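Local coordinates for protein metallo-carboxypeptidase (Pseudomonas aeruginosa, PDB 4A39) that probably acts as a zinc-dependent cytosolic carboxypeptidase of the M14 family, removing residues from the C-terminal ends of peptide or protein substrates, at residues M14-D19 / F54-M59; R34-A39 / H65-V70; H48-H53 / Q74-H79. All coordinates share one frame; numbering follows the deposited sequence.

Interaction 1 (M14-D19 / F54-M59); sequences MQIRAD and FKVEGM
The guanidinium group of Arg17 reaches over to the carboxylate of Glu57, and the two side chains slant across one another with their flat groups 73° apart. NH2 of Arg17 meets OE2 of Glu57 at 2.9 Å on the syn side of the carboxylate, but well out of the carboxylate plane, so the charges pair without the flat two-pronged fit of coplanar groups. NE adds a weak second bond to the same oxygen. CG of Arg17 sits between its backbone N and carbonyl carbon (chi1 63°), and the chain then runs straight to NE, which carries the guanidinium up to Glu57. NH1 of Arg17 lies 2.9 Å from OD1 of Asp19, in the guanidinium plane, and this second carboxylate makes a three-residue salt-bridge network that would restrict rotation of the group. CD of Lys55 lies over one guanidinium face, with the like-charged Lys55 NZ 4.5 Å from Arg17 NH2.

The backbones beneath run antiparallel, at 163°, as the edge strand 15-17 and its neighbour 53-57 in the mixed sheet of the N-terminal domain. Gln15 with Glu57 and Arg17 with Lys55 are hydrogen-bonded pairs, and Ile16 with Val56 is the non-hydrogen-bonded pair between them. Glu57 N to Gln15 O, at 2.8 Å, and Lys55 N to Arg17 O, at 2.9 Å, are two of the four backbone bonds.

On the other face of the sheet, Ile16 lies alongside Val56 and Phe54, all pointing the same way. CG2 of Ile16 approaches CD2 of the Phe54 ring at 3.7 Å, while its CG1 touches CG2 of Val56 at 4.1 Å. SD of Met14 meets Val56 CG1 at 3.9 Å, and this apolar layer continues onto Ile36, Leu38 and Phe67.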
loop_
_atom_site.group_PDB
_atom_site.type_symbol
_atom_site.label_atom_id
_atom_site.label_comp_id
_atom_site.label_asym_id
_atom_site.label_seq_id
_atom_site.Cartn_x
_atom_site.Cartn_y
_atom_site.Cartn_z
ATOM N N MET A 14 21.226 -18.861 -17.759
ATOM C CA MET A 14 19.872 -18.538 -17.226
ATOM C C MET A 14 19.315 -17.325 -17.963
ATOM O O MET A 14 20.051 -16.614 -18.647
ATOM C CB MET A 14 19.958 -18.213 -15.733
ATOM C CG MET A 14 20.593 -16.858 -15.451
ATOM S SD MET A 14 20.848 -16.520 -13.704
ATOM C CE MET A 14 22.478 -17.223 -13.478
ATOM N N GLN A 15 18.015 -17.088 -17.817
ATOM C CA GLN A 15 17.381 -15.940 -18.456
ATOM C C GLN A 15 16.553 -15.178 -17.431
ATOM O O GLN A 15 15.839 -15.778 -16.632
ATOM C CB GLN A 15 16.492 -16.389 -19.618
ATOM C CG GLN A 15 17.256 -17.062 -20.744
ATOM C CD GLN A 15 16.707 -16.707 -22.113
ATOM O OE1 GLN A 15 15.553 -17.001 -22.431
ATOM N NE2 GLN A 15 17.536 -16.067 -22.932
ATOM N N ILE A 16 16.665 -13.854 -17.459
ATOM C CA ILE A 16 15.944 -12.991 -16.532
ATOM C C ILE A 16 15.066 -12.039 -17.331
ATOM O O ILE A 16 15.473 -11.544 -18.381
ATOM C CB ILE A 16 16.936 -12.189 -15.655
ATOM C CG1 ILE A 16 17.783 -13.167 -14.836
ATOM C CG2 ILE A 16 16.183 -11.221 -14.746
ATOM C CD1 ILE A 16 18.845 -12.521 -13.968
ATOM N N ARG A 17 13.859 -11.795 -16.835
ATOM C CA ARG A 17 12.930 -10.914 -17.526
ATOM C C ARG A 17 11.932 -10.262 -16.574
ATOM O O ARG A 17 11.724 -10.730 -15.451
ATOM C CB ARG A 17 12.179 -11.703 -18.606
ATOM C CG ARG A 17 11.314 -12.836 -18.082
ATOM C CD ARG A 17 10.821 -13.717 -19.227
ATOM N NE ARG A 17 10.027 -14.853 -18.767
ATOM C CZ ARG A 17 8.754 -14.779 -18.388
ATOM N NH1 ARG A 17 8.110 -13.618 -18.423
ATOM N NH2 ARG A 17 8.118 -15.870 -17.981
ATOM N N ALA A 18 11.319 -9.177 -17.033
ATOM C CA ALA A 18 10.341 -8.446 -16.234
ATOM C C ALA A 18 9.190 -7.982 -17.117
ATOM O O ALA A 18 8.541 -6.978 -16.822
ATOM C CB ALA A 18 11.004 -7.247 -15.572
ATOM N N ASP A 19 8.940 -8.726 -18.191
ATOM C CA ASP A 19 7.882 -8.399 -19.142
ATOM C C ASP A 19 6.519 -8.915 -18.689
ATOM O O ASP A 19 5.918 -9.782 -19.325
ATOM C CB ASP A 19 8.237 -8.962 -20.527
ATOM C CG ASP A 19 8.387 -10.477 -20.532
ATOM O OD1 ASP A 19 8.934 -11.035 -19.556
ATOM O OD2 ASP A 19 7.969 -11.112 -21.527
ATOM N N PHE A 54 11.248 -9.293 -10.822
ATOM C CA PHE A 54 11.707 -10.015 -11.999
ATOM C C PHE A 54 11.664 -11.522 -11.820
ATOM O O PHE A 54 11.570 -12.028 -10.700
ATOM C CB PHE A 54 13.136 -9.595 -12.387
ATOM C CG PHE A 54 14.162 -9.827 -11.309
ATOM C CD1 PHE A 54 14.397 -8.862 -10.334
ATOM C CD2 PHE A 54 14.903 -11.010 -11.275
ATOM C CE1 PHE A 54 15.357 -9.069 -9.340
ATOM C CE2 PHE A 54 15.865 -11.226 -10.285
ATOM C CZ PHE A 54 16.092 -10.251 -9.317
ATOM N N LYS A 55 11.727 -12.234 -12.939
ATOM C CA LYS A 55 11.706 -13.690 -12.926
ATOM C C LYS A 55 13.010 -14.241 -13.489
ATOM O O LYS A 55 13.576 -13.687 -14.434
ATOM C CB LYS A 55 10.537 -14.222 -13.765
ATOM C CG LYS A 55 9.157 -13.889 -13.224
ATOM C CD LYS A 55 8.077 -14.606 -14.026
ATOM C CE LYS A 55 6.686 -14.190 -13.586
ATOM N NZ LYS A 55 5.625 -14.890 -14.369
ATOM N N VAL A 56 13.494 -15.324 -12.888
ATOM C CA VAL A 56 14.717 -15.975 -13.348
ATOM C C VAL A 56 14.320 -17.377 -13.801
ATOM O O VAL A 56 13.582 -18.072 -13.107
ATOM C CB VAL A 56 15.768 -16.095 -12.218
ATOM C CG1 VAL A 56 17.087 -16.611 -12.784
ATOM C CG2 VAL A 56 15.979 -14.743 -11.552
ATOM N N GLU A 57 14.794 -17.795 -14.969
ATOM C CA GLU A 57 14.470 -19.124 -15.468
ATOM C C GLU A 57 15.742 -19.811 -15.948
ATOM O O GLU A 57 16.734 -19.148 -16.251
ATOM C CB GLU A 57 13.450 -19.026 -16.614
ATOM C CG GLU A 57 12.184 -18.274 -16.235
ATOM C CD GLU A 57 11.238 -18.041 -17.405
ATOM O OE1 GLU A 57 11.692 -18.041 -18.570
ATOM O OE2 GLU A 57 10.032 -17.833 -17.147
ATOM N N GLY A 58 15.713 -21.138 -15.994
ATOM C CA GLY A 58 16.865 -21.902 -16.444
ATOM C C GLY A 58 18.038 -21.966 -15.476
ATOM O O GLY A 58 19.181 -22.142 -15.897
ATOM N N MET A 59 17.771 -21.832 -14.180
ATOM C CA MET A 59 18.847 -21.882 -13.194
ATOM C C MET A 59 19.326 -23.312 -12.973
ATOM O O MET A 59 18.527 -24.253 -12.965
ATOM C CB MET A 59 18.384 -21.292 -11.859
ATOM C CG MET A 59 17.916 -19.851 -11.935
ATOM S SD MET A 59 17.519 -19.199 -10.302
ATOM C CE MET A 59 16.001 -20.054 -9.968
#

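Interaction 2 (R34-A39 / H65-V70); sequences RRIRLA and HCFTLV
Four backbone hydrogen bonds join Ile36 and Leu38 to Cys66, Thr68 and Val70, alternating in direction as parallel strands require. Ile36 N donates to Cys66 O at 3.1 Å and Leu38 N to Thr68 O at 2.9 Å. The return bonds run from Val70 N to Leu38 O and, weakly, since its N-H points well off the line to the acceptor, from Thr68 N to Ile36 O. Ile36 O has a second donor: a water 2.9 Å away, which also lies 2.6 Å from OG1 of Thr68 and so links the side-chain hydroxyl to the neighbouring strand.

Apolar contacts fill the face carrying Ile36, Leu38, Phe67 and Leu69. CD1 of Ile36 rests over the Phe67 ring in a CH-pi contact, 3.7 Å from the ring centroid and 21° off the normal. Ile36 holds CG1 beside its own backbone N (chi1 -58°) and extends onward from there, which lays CD1 across that face. Leu38 CD1 instead comes to the edge of the ring, 4.1 Å from CD2 of Phe67, while CB of Leu38 packs against CD2 of Leu69. Phe54, Phe109 and Phe120 also meet the Phe67 ring.

Contacts to a charged group occupy the opposite face. Arg37 bends at chi2 and chi3, bringing its guanidinium across to 65-70, where CG1 of Val70 sits against one face, 3.3 Å from NH2 of Arg37, and CG2 of Thr68 lies over the same face. The charge itself is met by Asp105, which forms a salt bridge with NH1.

Segment axes 27° apart and the continuous register from Ile36-Phe67 to Leu38-Leu69 identify a twisted parallel strand pair, here set within the otherwise antiparallel sheet of the N-terminal domain.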
loop_
_atom_site.group_PDB
_atom_site.type_symbol
_atom_site.label_atom_id
_atom_site.label_comp_id
_atom_site.label_asym_id
_atom_site.label_seq_id
_atom_site.Cartn_x
_atom_site.Cartn_y
_atom_site.Cartn_z
ATOM N N ARG A 34 27.321 -16.375 -9.750
ATOM C CA ARG A 34 27.778 -15.683 -8.550
ATOM C C ARG A 34 28.081 -14.208 -8.816
ATOM O O ARG A 34 28.582 -13.496 -7.939
ATOM C CB ARG A 34 29.031 -16.381 -7.988
ATOM C CG ARG A 34 28.815 -17.863 -7.648
ATOM C CD ARG A 34 30.027 -18.500 -6.953
ATOM N NE ARG A 34 30.252 -17.960 -5.615
ATOM C CZ ARG A 34 31.302 -17.221 -5.272
ATOM N NH1 ARG A 34 32.233 -16.929 -6.171
ATOM N NH2 ARG A 34 31.423 -16.774 -4.029
ATOM N N ARG A 35 27.775 -13.750 -10.026
ATOM C CA ARG A 35 28.012 -12.361 -10.418
ATOM C C ARG A 35 26.857 -11.786 -11.231
ATOM O O ARG A 35 27.077 -11.081 -12.218
ATOM C CB ARG A 35 29.314 -12.261 -11.235
ATOM C CG ARG A 35 30.566 -12.771 -10.509
ATOM C CD ARG A 35 31.101 -11.738 -9.520
ATOM N NE ARG A 35 32.355 -12.147 -8.885
ATOM C CZ ARG A 35 32.442 -12.947 -7.827
ATOM N NH1 ARG A 35 31.347 -13.436 -7.259
ATOM N NH2 ARG A 35 33.631 -13.253 -7.330
ATOM N N ILE A 36 25.625 -12.084 -10.843
ATOM C CA ILE A 36 24.453 -11.583 -11.557
ATOM C C ILE A 36 24.307 -10.085 -11.266
ATOM O O ILE A 36 24.184 -9.685 -10.114
ATOM C CB ILE A 36 23.189 -12.343 -11.117
ATOM C CG1 ILE A 36 23.386 -13.841 -11.374
ATOM C CG2 ILE A 36 21.965 -11.835 -11.884
ATOM C CD1 ILE A 36 22.345 -14.727 -10.715
ATOM N N ARG A 37 24.329 -9.268 -12.318
ATOM C CA ARG A 37 24.234 -7.816 -12.176
ATOM C C ARG A 37 22.945 -7.314 -12.806
ATOM O O ARG A 37 22.654 -7.624 -13.956
ATOM C CB ARG A 37 25.431 -7.143 -12.866
ATOM C CG ARG A 37 26.792 -7.691 -12.456
ATOM C CD ARG A 37 27.159 -7.328 -11.030
ATOM N NE ARG A 37 27.562 -5.929 -10.897
ATOM C CZ ARG A 37 28.006 -5.388 -9.768
ATOM N NH1 ARG A 37 28.107 -6.127 -8.671
ATOM N NH2 ARG A 37 28.352 -4.107 -9.734
ATOM N N LEU A 38 22.186 -6.528 -12.045
ATOM C CA LEU A 38 20.912 -5.988 -12.508
ATOM C C LEU A 38 20.761 -4.543 -12.055
ATOM O O LEU A 38 21.445 -4.099 -11.137
ATOM C CB LEU A 38 19.753 -6.795 -11.914
ATOM C CG LEU A 38 19.779 -8.312 -12.086
ATOM C CD1 LEU A 38 18.781 -8.941 -11.126
ATOM C CD2 LEU A 38 19.462 -8.679 -13.529
ATOM N N ALA A 39 19.854 -3.817 -12.702
ATOM C CA ALA A 39 19.580 -2.429 -12.339
ATOM C C ALA A 39 18.071 -2.209 -12.241
ATOM O O ALA A 39 17.293 -2.828 -12.970
ATOM C CB ALA A 39 20.177 -1.475 -13.368
ATOM N N HIS A 65 23.349 -18.702 -6.276
ATOM C CA HIS A 65 23.180 -17.557 -7.165
ATOM C C HIS A 65 23.293 -16.293 -6.331
ATOM O O HIS A 65 22.648 -16.164 -5.289
ATOM C CB HIS A 65 21.823 -17.607 -7.867
ATOM C CG HIS A 65 21.697 -18.739 -8.836
ATOM N ND1 HIS A 65 21.531 -18.552 -10.192
ATOM C CD2 HIS A 65 21.764 -20.078 -8.647
ATOM C CE1 HIS A 65 21.506 -19.726 -10.796
ATOM N NE2 HIS A 65 21.646 -20.669 -9.881
ATOM N N CYS A 66 24.131 -15.370 -6.791
ATOM C CA CYS A 66 24.360 -14.119 -6.086
ATOM C C CYS A 66 23.944 -12.949 -6.959
ATOM O O CYS A 66 24.515 -12.723 -8.027
ATOM C CB CYS A 66 25.835 -14.014 -5.718
ATOM S SG CYS A 66 26.367 -15.461 -4.800
ATOM N N PHE A 67 22.947 -12.208 -6.485
ATOM C CA PHE A 67 22.402 -11.067 -7.212
ATOM C C PHE A 67 22.839 -9.726 -6.643
ATOM O O PHE A 67 23.068 -9.596 -5.439
ATOM C CB PHE A 67 20.871 -11.119 -7.175
ATOM C CG PHE A 67 20.282 -12.357 -7.788
ATOM C CD1 PHE A 67 20.183 -13.536 -7.050
ATOM C CD2 PHE A 67 19.814 -12.343 -9.099
ATOM C CE1 PHE A 67 19.624 -14.683 -7.607
ATOM C CE2 PHE A 67 19.250 -13.487 -9.669
ATOM C CZ PHE A 67 19.155 -14.662 -8.921
ATOM N N THR A 68 22.940 -8.732 -7.520
ATOM C CA THR A 68 23.298 -7.379 -7.119
ATOM C C THR A 68 22.487 -6.355 -7.904
ATOM O O THR A 68 22.446 -6.403 -9.131
ATOM C CB THR A 68 24.791 -7.058 -7.370
ATOM O OG1 THR A 68 25.615 -7.892 -6.545
ATOM C CG2 THR A 68 25.073 -5.586 -7.045
ATOM N N LEU A 69 21.820 -5.453 -7.189
ATOM C CA LEU A 69 21.076 -4.375 -7.832
ATOM C C LEU A 69 22.101 -3.246 -7.746
ATOM O O LEU A 69 22.200 -2.551 -6.735
ATOM C CB LEU A 69 19.803 -4.046 -7.046
ATOM C CG LEU A 69 18.849 -5.232 -6.865
ATOM C CD1 LEU A 69 17.525 -4.741 -6.288
ATOM C CD2 LEU A 69 18.618 -5.918 -8.211
ATOM N N VAL A 70 22.874 -3.102 -8.818
ATOM C CA VAL A 70 23.964 -2.133 -8.891
ATOM C C VAL A 70 23.651 -0.658 -8.692
ATOM O O VAL A 70 24.530 0.104 -8.279
ATOM C CB VAL A 70 24.732 -2.272 -10.226
ATOM C CG1 VAL A 70 25.153 -3.718 -10.438
ATOM C CG2 VAL A 70 23.876 -1.774 -11.380
HETATM O O HOH W 1 26.207 -9.910 -8.116
#

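Interaction 3 (H48-H53 / Q74-H79)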
loop_
_atom_site.group_PDB
_atom_site.type_symbol
_atom_site.label_atom_id
_atom_site.label_comp_id
_atom_site.label_asym_id
_atom_site.label_seq_id
_atom_site.Cartn_x
_atom_site.Cartn_y
_atom_site.Cartn_z
ATOM N N HIS A 48 12.105 8.629 -9.979
ATOM C CA HIS A 48 11.985 7.683 -8.872
ATOM C C HIS A 48 12.134 6.211 -9.206
ATOM O O HIS A 48 11.769 5.758 -10.284
ATOM C CB HIS A 48 10.624 7.813 -8.180
ATOM C CG HIS A 48 10.224 9.214 -7.860
ATOM N ND1 HIS A 48 9.627 10.047 -8.782
ATOM C CD2 HIS A 48 10.309 9.923 -6.709
ATOM C CE1 HIS A 48 9.361 11.209 -8.212
ATOM N NE2 HIS A 48 9.765 11.160 -6.956
ATOM N N PHE A 49 12.663 5.468 -8.242
ATOM C CA PHE A 49 12.770 4.025 -8.345
ATOM C C PHE A 49 13.211 3.419 -7.029
ATOM O O PHE A 49 13.891 4.063 -6.228
ATOM C CB PHE A 49 13.696 3.564 -9.488
ATOM C CG PHE A 49 15.168 3.807 -9.258
ATOM C CD1 PHE A 49 15.958 2.849 -8.626
ATOM C CD2 PHE A 49 15.781 4.951 -9.753
ATOM C CE1 PHE A 49 17.337 3.025 -8.502
ATOM C CE2 PHE A 49 17.155 5.137 -9.634
ATOM C CZ PHE A 49 17.938 4.173 -9.010
ATOM N N GLN A 50 12.762 2.189 -6.805
ATOM C CA GLN A 50 13.098 1.410 -5.618
ATOM C C GLN A 50 12.467 0.034 -5.800
ATOM O O GLN A 50 13.107 -0.985 -5.553
ATOM C CB GLN A 50 12.560 2.063 -4.342
ATOM C CG GLN A 50 13.062 1.383 -3.066
ATOM C CD GLN A 50 14.088 2.211 -2.304
ATOM O OE1 GLN A 50 14.621 3.197 -2.814
ATOM N NE2 GLN A 50 14.371 1.803 -1.069
ATOM N N TRP A 51 11.209 0.017 -6.236
ATOM C CA TRP A 51 10.490 -1.230 -6.477
ATOM C C TRP A 51 11.123 -2.016 -7.622
ATOM O O TRP A 51 11.509 -1.445 -8.639
ATOM C CB TRP A 51 9.011 -0.938 -6.804
ATOM C CG TRP A 51 8.272 -2.113 -7.400
ATOM C CD1 TRP A 51 8.163 -2.429 -8.727
ATOM C CD2 TRP A 51 7.601 -3.159 -6.683
ATOM N NE1 TRP A 51 7.470 -3.607 -8.878
ATOM C CE2 TRP A 51 7.116 -4.078 -7.640
ATOM C CE3 TRP A 51 7.368 -3.413 -5.322
ATOM C CZ2 TRP A 51 6.409 -5.234 -7.281
ATOM C CZ3 TRP A 51 6.666 -4.564 -4.965
ATOM C CH2 TRP A 51 6.196 -5.459 -5.943
ATOM N N PHE A 52 11.254 -3.325 -7.431
ATOM C CA PHE A 52 11.802 -4.207 -8.456
ATOM C C PHE A 52 10.988 -5.491 -8.415
ATOM O O PHE A 52 10.392 -5.822 -7.392
ATOM C CB PHE A 52 13.295 -4.495 -8.203
ATOM C CG PHE A 52 13.581 -5.199 -6.902
ATOM C CD1 PHE A 52 13.532 -6.587 -6.814
ATOM C CD2 PHE A 52 13.922 -4.468 -5.769
ATOM C CE1 PHE A 52 13.822 -7.239 -5.613
ATOM C CE2 PHE A 52 14.214 -5.102 -4.564
ATOM C CZ PHE A 52 14.163 -6.495 -4.485
ATOM N N HIS A 53 10.948 -6.196 -9.540
ATOM C CA HIS A 53 10.197 -7.441 -9.649
ATOM C C HIS A 53 10.636 -8.120 -10.941
ATOM O O HIS A 53 10.434 -7.587 -12.029
ATOM C CB HIS A 53 8.691 -7.132 -9.688
ATOM C CG HIS A 53 7.813 -8.344 -9.745
ATOM N ND1 HIS A 53 6.452 -8.262 -9.943
ATOM C CD2 HIS A 53 8.096 -9.665 -9.629
ATOM C CE1 HIS A 53 5.933 -9.477 -9.949
ATOM N NE2 HIS A 53 6.909 -10.347 -9.760
ATOM N N GLN A 74 21.327 4.868 -5.949
ATOM C CA GLN A 74 20.689 6.033 -6.565
ATOM C C GLN A 74 19.172 6.002 -6.447
ATOM O O GLN A 74 18.491 6.857 -7.013
ATOM C CB GLN A 74 21.038 6.122 -8.054
ATOM C CG GLN A 74 22.508 6.297 -8.380
ATOM C CD GLN A 74 22.745 6.383 -9.877
ATOM O OE1 GLN A 74 22.474 5.437 -10.619
ATOM N NE2 GLN A 74 23.245 7.525 -10.330
ATOM N N SER A 75 18.638 5.020 -5.726
ATOM C CA SER A 75 17.191 4.907 -5.579
ATOM C C SER A 75 16.588 6.050 -4.768
ATOM O O SER A 75 17.300 6.813 -4.114
ATOM C CB SER A 75 16.824 3.566 -4.936
ATOM O OG SER A 75 17.224 3.521 -3.577
ATOM N N ALA A 76 15.263 6.152 -4.805
ATOM C CA ALA A 76 14.553 7.217 -4.101
ATOM C C ALA A 76 14.796 7.236 -2.598
ATOM O O ALA A 76 14.872 8.305 -1.990
ATOM C CB ALA A 76 13.055 7.113 -4.380
ATOM N N TYR A 77 14.913 6.053 -2.002
ATOM C CA TYR A 77 15.128 5.935 -0.566
ATOM C C TYR A 77 16.256 4.940 -0.317
ATOM O O TYR A 77 16.064 3.893 0.306
ATOM C CB TYR A 77 13.826 5.475 0.096
ATOM C CG TYR A 77 12.647 6.331 -0.314
ATOM C CD1 TYR A 77 12.567 7.668 0.075
ATOM C CD2 TYR A 77 11.645 5.826 -1.139
ATOM C CE1 TYR A 77 11.516 8.486 -0.354
ATOM C CE2 TYR A 77 10.591 6.633 -1.573
ATOM C CZ TYR A 77 10.536 7.962 -1.177
ATOM O OH TYR A 77 9.508 8.775 -1.612
ATOM N N SER A 78 17.440 5.294 -0.808
ATOM C CA SER A 78 18.616 4.444 -0.691
ATOM C C SER A 78 19.058 4.125 0.729
ATOM O O SER A 78 19.702 3.101 0.958
ATOM C CB SER A 78 19.788 5.057 -1.469
ATOM O OG SER A 78 20.141 6.336 -0.973
ATOM N N HIS A 79 18.723 4.983 1.688
ATOM C CA HIS A 79 19.120 4.705 3.063
ATOM C C HIS A 79 18.261 3.588 3.649
ATOM O O HIS A 79 18.610 2.997 4.668
ATOM C CB HIS A 79 19.009 5.964 3.933
ATOM C CG HIS A 79 19.448 5.756 5.351
ATOM N ND1 HIS A 79 18.689 5.067 6.273
ATOM C CD2 HIS A 79 20.587 6.113 5.993
ATOM C CE1 HIS A 79 19.340 5.007 7.421
ATOM N NE2 HIS A 79 20.494 5.633 7.278
#
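Gln50 sends CG away from its backbone N (chi1 -172°) and turns at chi2 (108°), bringing its amide to the backbone of Tyr77, while Phe49, its CG set between backbone N and carbonyl carbon, presents a ring face to Ser75. Both segments are largely irregular. The loop 74-79 comes after strand 65-69, whereas 48-53 leads into strand 53-57, so this is a loop-to-loop junction of the N-terminal domain, on the side facing the catalytic domain.

The primary amide of Gln50 engages Tyr77 through both of its polar atoms. OE1 accepts from Tyr77 N at 3.0 Å, with the donor standing above the amide carbonyl plane. NE2 donates an N-H to Tyr77 O, also at 3.0 Å; that oxygen lies near the Gln50 amide plane, although NE2 stands above the carbonyl plane of Tyr77. The two bonds together fix the rotation of the amide, and NE2 is further bonded to the hydroxyl of Tyr122. OG of Ser75 is 2.7 Å from OE1, but its proton may go instead to Ala72 O.

Tyr77 lies near the active site: its side chain is about 5 Å from the bound (2-guanidinoethylmercapto)succinic acid and about 7 Å from the zinc ion. It also touches Arg231, a residue of the inhibitor pocket. Gln50 holds the Tyr77 backbone by both its N-H and its carbonyl, in a loop that borders the ligand pocket.

Beside this, CA of Ser75 sits over one face of the Phe49 ring in a CH-pi contact, close to the ring normal, and CZ of Phe49 lies 3.8 Å from CB of Gln74. The Phe49 backbone takes part as well: Ala76 N donates an almost straight bond, 173° at the hydrogen, to Phe49 O at 2.9 Å.

Overall arrangement
From the N terminus, the edge strand in 14-19 pairs in interaction 1 with 54-59, closing a loop of 34 residues. Within that loop lie 34-39, which pairs with the later 65-70 in interaction 2, and 48-53, which meets 74-79 in interaction 3. The first segments all precede the second ones in the same order, so every two contacts cross and none nests. Interactions 1 and 2 lie toward opposite ends of the strand order of one mixed sheet, yet pack against each other: Phe54 CZ lies 3.5 Å from Leu38 CD1. Interaction 3 adjoins interaction 2 through Phe52 and Leu69, and interaction 1 through His53 and Ala18, and ties together the loops that lead from the sheet toward the zinc site.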